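Gamma-glutamyltranspeptidase (Streptomyces lincolnensis, PDB 6J3A) probably cleaves gamma-glutamyl-type amide bonds or transfers the acyl group, as a homologue of LmbA in the N-terminal nucleophile (Ntn) hydrolase superfamily. Local coordinates at residues N266-C271 with A516-A521; L282-A287 with M313-A318; F498-G503 with Q508-F513. All coordinates share one frame; numbering follows the deposited sequence.

All three interactions lie within the gamma-glutamyltranspeptidase fold and meet around two helices, 280-288 and 506-519. Helix 506-519 packs against strand 493-499 and the loop after it in interaction 3, and its last turn meets W268 of strand 268-272 in interaction 1. Interaction 2 joins helix 280-288 to helix 299-319. Its centre is about 18 Å from that of interaction 1, and the centre of interaction 3 is about 14 Å from each. Along the chain interaction 2 closes before interaction 3 opens, and both are nested inside the loop of interaction 1. L282 and L286 touch both V270 and L511, so a helical layer is fastened onto beta strands, as in Ntn hydrolases.

Interaction 1: residues N266-C271 with A516-A521; sequences NGWTVC and AVALRA
The indole of W268 rests against A518, with V517 making a looser second touch. Both contacts are apolar, and together the segments bury 137 Å² counting both sides. The A518 methyl lies near the pyrrole part of the indole: A518 CB is 3.5 Å from W268 NE1 and 3.9 Å from W268 CE2. W268 CZ2 comes within 4.0 Å of A518 CA, so the ring reaches the helix backbone at a position where the side chain is only a methyl. On the six-membered ring, W268 CH2 approaches V517 CG1 at 4.5 Å, the outer limit of contact. Both partners reach the indole obliquely. W268 CG stands anti to its own carbonyl carbon (chi1 -51°), which carries the indole off the strand toward the helix.

Hydrogen bonding stays within the segments or goes to other partners. R520 N bonds to A516 O at 2.7 Å just where the chain leaves helical geometry, so W268 packs on the last turn of the helix. N266 and G267, both with positive phi (92° at G267), form the tight, type I'-like turn of the beta-hairpin whose second strand carries W268. The cationic R490 makes a cation-pi contact with W268, and F514, one turn earlier on the helix, meets the indole edge-to-face.

The contact thus ties the C-terminal end of helix 506-519 to the start of strand 268-272. That strand runs between antiparallel neighbours 256-265 and 486-490; A518 also touches W265 of the former, while V517 leans on A532 of helix 529-534.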
# COMPACT_ATOMS: atom_id res chain seq x y z
N ASN A 266 -10.61 -8.93 28.70
CA ASN A 266 -11.74 -8.17 28.14
C ASN A 266 -12.32 -8.80 26.85
O ASN A 266 -12.56 -8.10 25.85
CB ASN A 266 -11.30 -6.73 27.90
CG ASN A 266 -12.41 -5.85 27.39
OD1 ASN A 266 -13.46 -5.72 28.02
ND2 ASN A 266 -12.19 -5.23 26.22
N GLY A 267 -12.52 -10.11 26.87
CA GLY A 267 -13.06 -10.84 25.71
C GLY A 267 -12.01 -11.40 24.76
O GLY A 267 -12.33 -12.29 23.94
N TRP A 268 -10.79 -10.87 24.85
CA TRP A 268 -9.66 -11.30 24.02
C TRP A 268 -8.71 -12.22 24.78
O TRP A 268 -8.65 -12.21 26.01
CB TRP A 268 -8.82 -10.11 23.53
CG TRP A 268 -9.54 -8.99 22.87
CD1 TRP A 268 -10.26 -8.01 23.49
CD2 TRP A 268 -9.55 -8.67 21.47
NE1 TRP A 268 -10.74 -7.12 22.56
CE2 TRP A 268 -10.32 -7.51 21.31
CE3 TRP A 268 -9.01 -9.28 20.33
CZ2 TRP A 268 -10.57 -6.93 20.06
CZ3 TRP A 268 -9.24 -8.70 19.09
CH2 TRP A 268 -10.02 -7.54 18.97
N THR A 269 -7.96 -13.00 24.00
CA THR A 269 -6.79 -13.72 24.47
C THR A 269 -5.63 -13.27 23.60
O THR A 269 -5.72 -13.34 22.38
CB THR A 269 -6.94 -15.24 24.29
OG1 THR A 269 -8.15 -15.67 24.92
CG2 THR A 269 -5.74 -15.99 24.90
N VAL A 270 -4.55 -12.81 24.22
CA VAL A 270 -3.32 -12.50 23.49
C VAL A 270 -2.35 -13.66 23.65
O VAL A 270 -2.14 -14.13 24.75
CB VAL A 270 -2.68 -11.21 23.99
CG1 VAL A 270 -1.50 -10.86 23.09
CG2 VAL A 270 -3.69 -10.08 23.99
N CYS A 271 -1.76 -14.09 22.53
CA CYS A 271 -0.75 -15.15 22.50
C CYS A 271 0.63 -14.58 22.20
O CYS A 271 0.77 -13.77 21.28
CB CYS A 271 -1.09 -16.21 21.45
SG CYS A 271 -2.70 -16.99 21.76
N ALA A 516 -5.43 -0.03 21.33
CA ALA A 516 -6.10 0.83 20.37
C ALA A 516 -7.06 0.02 19.49
O ALA A 516 -8.21 0.42 19.33
CB ALA A 516 -5.09 1.59 19.53
N VAL A 517 -6.62 -1.12 18.98
CA VAL A 517 -7.50 -1.97 18.16
C VAL A 517 -8.78 -2.34 18.92
O VAL A 517 -9.87 -2.30 18.36
CB VAL A 517 -6.81 -3.28 17.70
CG1 VAL A 517 -7.80 -4.19 16.97
CG2 VAL A 517 -5.62 -2.98 16.79
N ALA A 518 -8.64 -2.71 20.18
CA ALA A 518 -9.77 -3.14 21.00
C ALA A 518 -10.65 -1.98 21.47
O ALA A 518 -11.84 -2.18 21.69
CB ALA A 518 -9.27 -3.91 22.20
N LEU A 519 -10.07 -0.79 21.62
CA LEU A 519 -10.78 0.39 22.11
C LEU A 519 -11.29 1.33 21.04
O LEU A 519 -12.25 2.05 21.30
CB LEU A 519 -9.91 1.18 23.09
CG LEU A 519 -9.52 0.45 24.39
CD1 LEU A 519 -8.74 1.41 25.29
CD2 LEU A 519 -10.72 -0.12 25.14
N ARG A 520 -10.68 1.34 19.87
CA ARG A 520 -11.11 2.25 18.79
C ARG A 520 -12.36 1.73 18.09
O ARG A 520 -12.56 0.52 17.95
CB ARG A 520 -9.99 2.47 17.77
CG ARG A 520 -8.83 3.31 18.28
CD ARG A 520 -7.68 3.32 17.28
NE ARG A 520 -7.97 4.21 16.15
CZ ARG A 520 -7.64 5.50 16.09
NH1 ARG A 520 -6.99 6.12 17.08
NH2 ARG A 520 -7.97 6.20 15.00
N ALA A 521 -13.20 2.66 17.66
CA ALA A 521 -14.39 2.33 16.87
C ALA A 521 -13.98 1.73 15.54
O ALA A 521 -13.04 2.21 14.90
CB ALA A 521 -15.21 3.58 16.63

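Interaction 2: residues L282-A287 with M313-A318; sequences LLQQLA and MADREA
Q284 reaches across from helix 280-288 to D315 on helix 299-319, a buried helix-to-helix bridge in the helical part of this Ntn-type fold. The closest pair of alpha carbons, Q284 CA and D315 CA, stand 8.7 Å apart, a gap spanned by the two polar side chains. In Q284, CG is anti to the carbonyl carbon (chi1 -79°) and the chain runs on extended, so its amide is delivered to the neighbouring helix. D315 leaves its own helix with a similar first torsion, and the two side chains cross at about a right angle.

One hydrogen bond joins them, from Q284 NE2 to D315 OD2 at 3.0 Å, with an N-H...O angle of 153°. The acceptor lies almost in the amide plane and uses its anti lone pair, while the amide and carboxylate planes are turned 37° apart. Other groups hold both ends: Y320 OH bonds to Q284 OE1, Y336 OH shares D315 OD2, and the backbone N of G355 donates to D315 OD1. These partners probably fix the rotation of both flat groups and help accommodate the buried carboxylate. Beside the bond the amide also packs on the aspartate methylene, with Q284 NE2 3.5 Å and Q284 OE1 3.7 Å from D315 CB.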
# COMPACT_ATOMS: atom_id res chain seq x y z
N LEU A 282 4.19 -8.07 27.60
CA LEU A 282 2.93 -7.53 27.07
C LEU A 282 1.76 -8.05 27.92
O LEU A 282 0.91 -7.27 28.38
CB LEU A 282 2.72 -7.93 25.60
CG LEU A 282 1.65 -7.14 24.81
CD1 LEU A 282 1.96 -7.10 23.31
CD2 LEU A 282 0.23 -7.67 25.03
N LEU A 283 1.75 -9.36 28.14
CA LEU A 283 0.74 -10.02 28.95
C LEU A 283 0.73 -9.45 30.39
O LEU A 283 -0.34 -9.20 30.95
CB LEU A 283 0.94 -11.55 28.94
CG LEU A 283 1.08 -12.28 27.58
CD1 LEU A 283 1.26 -13.78 27.72
CD2 LEU A 283 -0.14 -12.01 26.73
N GLN A 284 1.91 -9.22 30.97
CA GLN A 284 2.01 -8.62 32.32
C GLN A 284 1.44 -7.21 32.36
O GLN A 284 0.84 -6.81 33.35
CB GLN A 284 3.46 -8.60 32.82
CG GLN A 284 3.93 -9.95 33.35
CD GLN A 284 5.07 -9.85 34.33
OE1 GLN A 284 6.11 -10.48 34.14
NE2 GLN A 284 4.90 -9.06 35.40
N GLN A 285 1.63 -6.46 31.28
CA GLN A 285 1.04 -5.13 31.17
C GLN A 285 -0.49 -5.15 31.16
O GLN A 285 -1.13 -4.25 31.72
CB GLN A 285 1.59 -4.41 29.94
CG GLN A 285 3.02 -3.93 30.13
CD GLN A 285 3.62 -3.40 28.84
OE1 GLN A 285 3.46 -2.23 28.51
NE2 GLN A 285 4.30 -4.26 28.10
N LEU A 286 -1.06 -6.18 30.53
CA LEU A 286 -2.51 -6.37 30.45
C LEU A 286 -3.09 -6.78 31.79
O LEU A 286 -4.14 -6.28 32.21
CB LEU A 286 -2.85 -7.46 29.42
CG LEU A 286 -2.67 -7.13 27.95
CD1 LEU A 286 -2.87 -8.38 27.12
CD2 LEU A 286 -3.65 -6.06 27.52
N ALA A 287 -2.40 -7.72 32.45
CA ALA A 287 -2.75 -8.14 33.81
C ALA A 287 -2.70 -7.01 34.85
O ALA A 287 -3.41 -7.04 35.84
CB ALA A 287 -1.85 -9.27 34.24
N MET A 313 8.37 -4.32 32.98
CA MET A 313 9.75 -4.43 32.51
C MET A 313 10.73 -4.82 33.61
O MET A 313 11.66 -5.59 33.40
CB MET A 313 10.19 -3.11 31.85
CG MET A 313 9.57 -2.88 30.49
SD MET A 313 9.93 -4.16 29.25
CE MET A 313 11.01 -3.26 28.16
N ALA A 314 10.50 -4.27 34.80
CA ALA A 314 11.25 -4.63 35.99
C ALA A 314 11.18 -6.12 36.25
O ALA A 314 12.18 -6.76 36.57
CB ALA A 314 10.70 -3.87 37.19
N ASP A 315 9.97 -6.66 36.12
CA ASP A 315 9.73 -8.09 36.30
C ASP A 315 10.41 -8.88 35.19
O ASP A 315 10.97 -9.93 35.45
CB ASP A 315 8.23 -8.41 36.36
CG ASP A 315 7.63 -8.28 37.78
OD1 ASP A 315 8.39 -8.10 38.77
OD2 ASP A 315 6.38 -8.37 37.89
N ARG A 316 10.35 -8.36 33.96
CA ARG A 316 11.09 -8.93 32.83
C ARG A 316 12.59 -9.09 33.14
O ARG A 316 13.17 -10.16 32.94
CB ARG A 316 10.92 -8.06 31.59
CG ARG A 316 11.57 -8.64 30.34
CD ARG A 316 11.70 -7.62 29.24
NE ARG A 316 12.90 -6.78 29.38
CZ ARG A 316 13.40 -5.99 28.43
NH1 ARG A 316 14.50 -5.28 28.68
NH2 ARG A 316 12.84 -5.91 27.23
N GLU A 317 13.20 -8.02 33.62
CA GLU A 317 14.63 -8.01 33.96
C GLU A 317 14.99 -8.96 35.10
O GLU A 317 15.99 -9.68 35.03
CB GLU A 317 15.07 -6.60 34.35
CG GLU A 317 16.57 -6.44 34.51
CD GLU A 317 17.33 -6.91 33.28
OE1 GLU A 317 16.97 -6.46 32.17
OE2 GLU A 317 18.25 -7.74 33.41
N ALA A 318 14.18 -8.92 36.15
CA ALA A 318 14.37 -9.76 37.33
C ALA A 318 14.14 -11.25 37.08
O ALA A 318 14.89 -12.08 37.58
CB ALA A 318 13.47 -9.29 38.46

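Interaction 3: residues F498-G503 with Q508-F513; sequences FGTPGG and QWQLHF
T500 OG1, 3.9 Å from W509 CE3, is gripped twice: it donates to P501 O at 2.7 Å and receives a bond from R588 N. The bond to P501 O meets a carbonyl lone pair in the carbonyl plane, with a C=O...O angle of 133°. That same P501 O faces the edge of the W509 ring, 3.3 Å from CZ3 and near the ring plane. G502, with no side chain, passes close to the indole, its CA 3.8 Å from W509 CZ3. The other end of the indole is anchored where W509 NE1 bonds to E586.

Setting OG1 anti to the backbone N (chi1 178°) leaves the methyl of T500 facing the helix. T500 CG2 packs on Q510 CG at 3.8 Å, the two side chains sliding past each other in opposite directions. Further back along the strand two phenylalanines meet: F498 CD2 lies 3.5 Å from F513 CE2, at the edge of the F513 ring. Their planes are inclined at 51°, so the rings meet obliquely.

Strand 493-499 thus turns through a glycine-rich loop into helix 506-519, which folds back over it. P501 also touches T421, which by analogy with other gamma-glutamyltranspeptidases probably begins the small subunit. A Pro-Gly-Gly turn beside that threonine is consistent with the oxyanion-hole loop of gamma-glutamyltranspeptidases.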
# COMPACT_ATOMS: atom_id res chain seq x y z
N PHE A 498 -0.03 -9.97 14.41
CA PHE A 498 0.65 -8.70 14.36
C PHE A 498 2.03 -8.74 15.01
O PHE A 498 2.45 -9.74 15.61
CB PHE A 498 -0.25 -7.60 14.96
CG PHE A 498 -0.62 -7.81 16.40
CD1 PHE A 498 -1.54 -8.78 16.77
CD2 PHE A 498 -0.07 -7.00 17.40
CE1 PHE A 498 -1.89 -8.96 18.10
CE2 PHE A 498 -0.42 -7.17 18.73
CZ PHE A 498 -1.34 -8.15 19.08
N GLY A 499 2.76 -7.64 14.82
CA GLY A 499 4.07 -7.46 15.41
C GLY A 499 4.76 -6.21 14.92
O GLY A 499 4.19 -5.41 14.18
N THR A 500 6.00 -6.05 15.37
CA THR A 500 6.82 -4.90 15.02
C THR A 500 8.25 -5.16 15.44
O THR A 500 8.48 -5.82 16.46
CB THR A 500 6.36 -3.58 15.70
OG1 THR A 500 7.25 -2.51 15.34
CG2 THR A 500 6.35 -3.67 17.22
N PRO A 501 9.22 -4.64 14.69
CA PRO A 501 10.56 -4.56 15.23
C PRO A 501 10.66 -3.37 16.19
O PRO A 501 9.72 -2.58 16.32
CB PRO A 501 11.41 -4.32 13.99
CG PRO A 501 10.53 -3.51 13.12
CD PRO A 501 9.15 -4.05 13.34
N GLY A 502 11.80 -3.29 16.85
CA GLY A 502 12.12 -2.16 17.72
C GLY A 502 12.69 -2.48 19.08
O GLY A 502 12.53 -1.69 20.01
N GLY A 503 13.37 -3.63 19.21
CA GLY A 503 14.06 -4.01 20.45
C GLY A 503 13.21 -3.98 21.71
O GLY A 503 12.24 -4.73 21.84
N GLN A 508 6.08 -2.63 23.87
CA GLN A 508 5.43 -1.39 24.32
C GLN A 508 4.50 -0.93 23.20
O GLN A 508 3.30 -0.71 23.38
CB GLN A 508 6.47 -0.31 24.63
CG GLN A 508 7.58 -0.73 25.59
CD GLN A 508 8.42 0.45 26.04
OE1 GLN A 508 7.89 1.44 26.57
NE2 GLN A 508 9.74 0.36 25.84
N TRP A 509 5.09 -0.82 22.02
CA TRP A 509 4.37 -0.37 20.85
C TRP A 509 3.20 -1.28 20.53
O TRP A 509 2.10 -0.81 20.24
CB TRP A 509 5.32 -0.28 19.65
CG TRP A 509 6.29 0.87 19.70
CD1 TRP A 509 6.16 2.06 20.39
CD2 TRP A 509 7.52 0.96 18.99
NE1 TRP A 509 7.26 2.87 20.16
CE2 TRP A 509 8.10 2.22 19.29
CE3 TRP A 509 8.20 0.09 18.11
CZ2 TRP A 509 9.33 2.62 18.77
CZ3 TRP A 509 9.41 0.50 17.58
CH2 TRP A 509 9.97 1.75 17.91
N GLN A 510 3.43 -2.59 20.62
CA GLN A 510 2.38 -3.57 20.40
C GLN A 510 1.26 -3.48 21.43
O GLN A 510 0.09 -3.61 21.07
CB GLN A 510 2.94 -5.00 20.39
CG GLN A 510 3.53 -5.40 19.07
CD GLN A 510 4.25 -6.73 19.14
OE1 GLN A 510 5.38 -6.81 19.66
NE2 GLN A 510 3.62 -7.77 18.61
N LEU A 511 1.61 -3.27 22.70
CA LEU A 511 0.60 -3.07 23.74
C LEU A 511 -0.28 -1.87 23.39
O LEU A 511 -1.50 -1.95 23.47
CB LEU A 511 1.19 -2.86 25.13
CG LEU A 511 0.04 -2.68 26.15
CD1 LEU A 511 -0.35 -4.01 26.77
CD2 LEU A 511 0.35 -1.63 27.20
N HIS A 512 0.35 -0.76 23.00
CA HIS A 512 -0.43 0.45 22.66
C HIS A 512 -1.34 0.15 21.47
O HIS A 512 -2.54 0.42 21.50
CB HIS A 512 0.48 1.66 22.40
CG HIS A 512 1.57 1.82 23.42
ND1 HIS A 512 1.43 1.39 24.72
CD2 HIS A 512 2.82 2.34 23.33
CE1 HIS A 512 2.55 1.65 25.39
NE2 HIS A 512 3.40 2.22 24.56
N PHE A 513 -0.76 -0.47 20.44
CA PHE A 513 -1.50 -0.88 19.25
C PHE A 513 -2.70 -1.77 19.56
O PHE A 513 -3.83 -1.44 19.19
CB PHE A 513 -0.56 -1.61 18.31
CG PHE A 513 -1.25 -2.32 17.19
CD1 PHE A 513 -1.79 -1.61 16.14
CD2 PHE A 513 -1.33 -3.70 17.19
CE1 PHE A 513 -2.41 -2.27 15.09
CE2 PHE A 513 -1.95 -4.37 16.15
CZ PHE A 513 -2.49 -3.65 15.10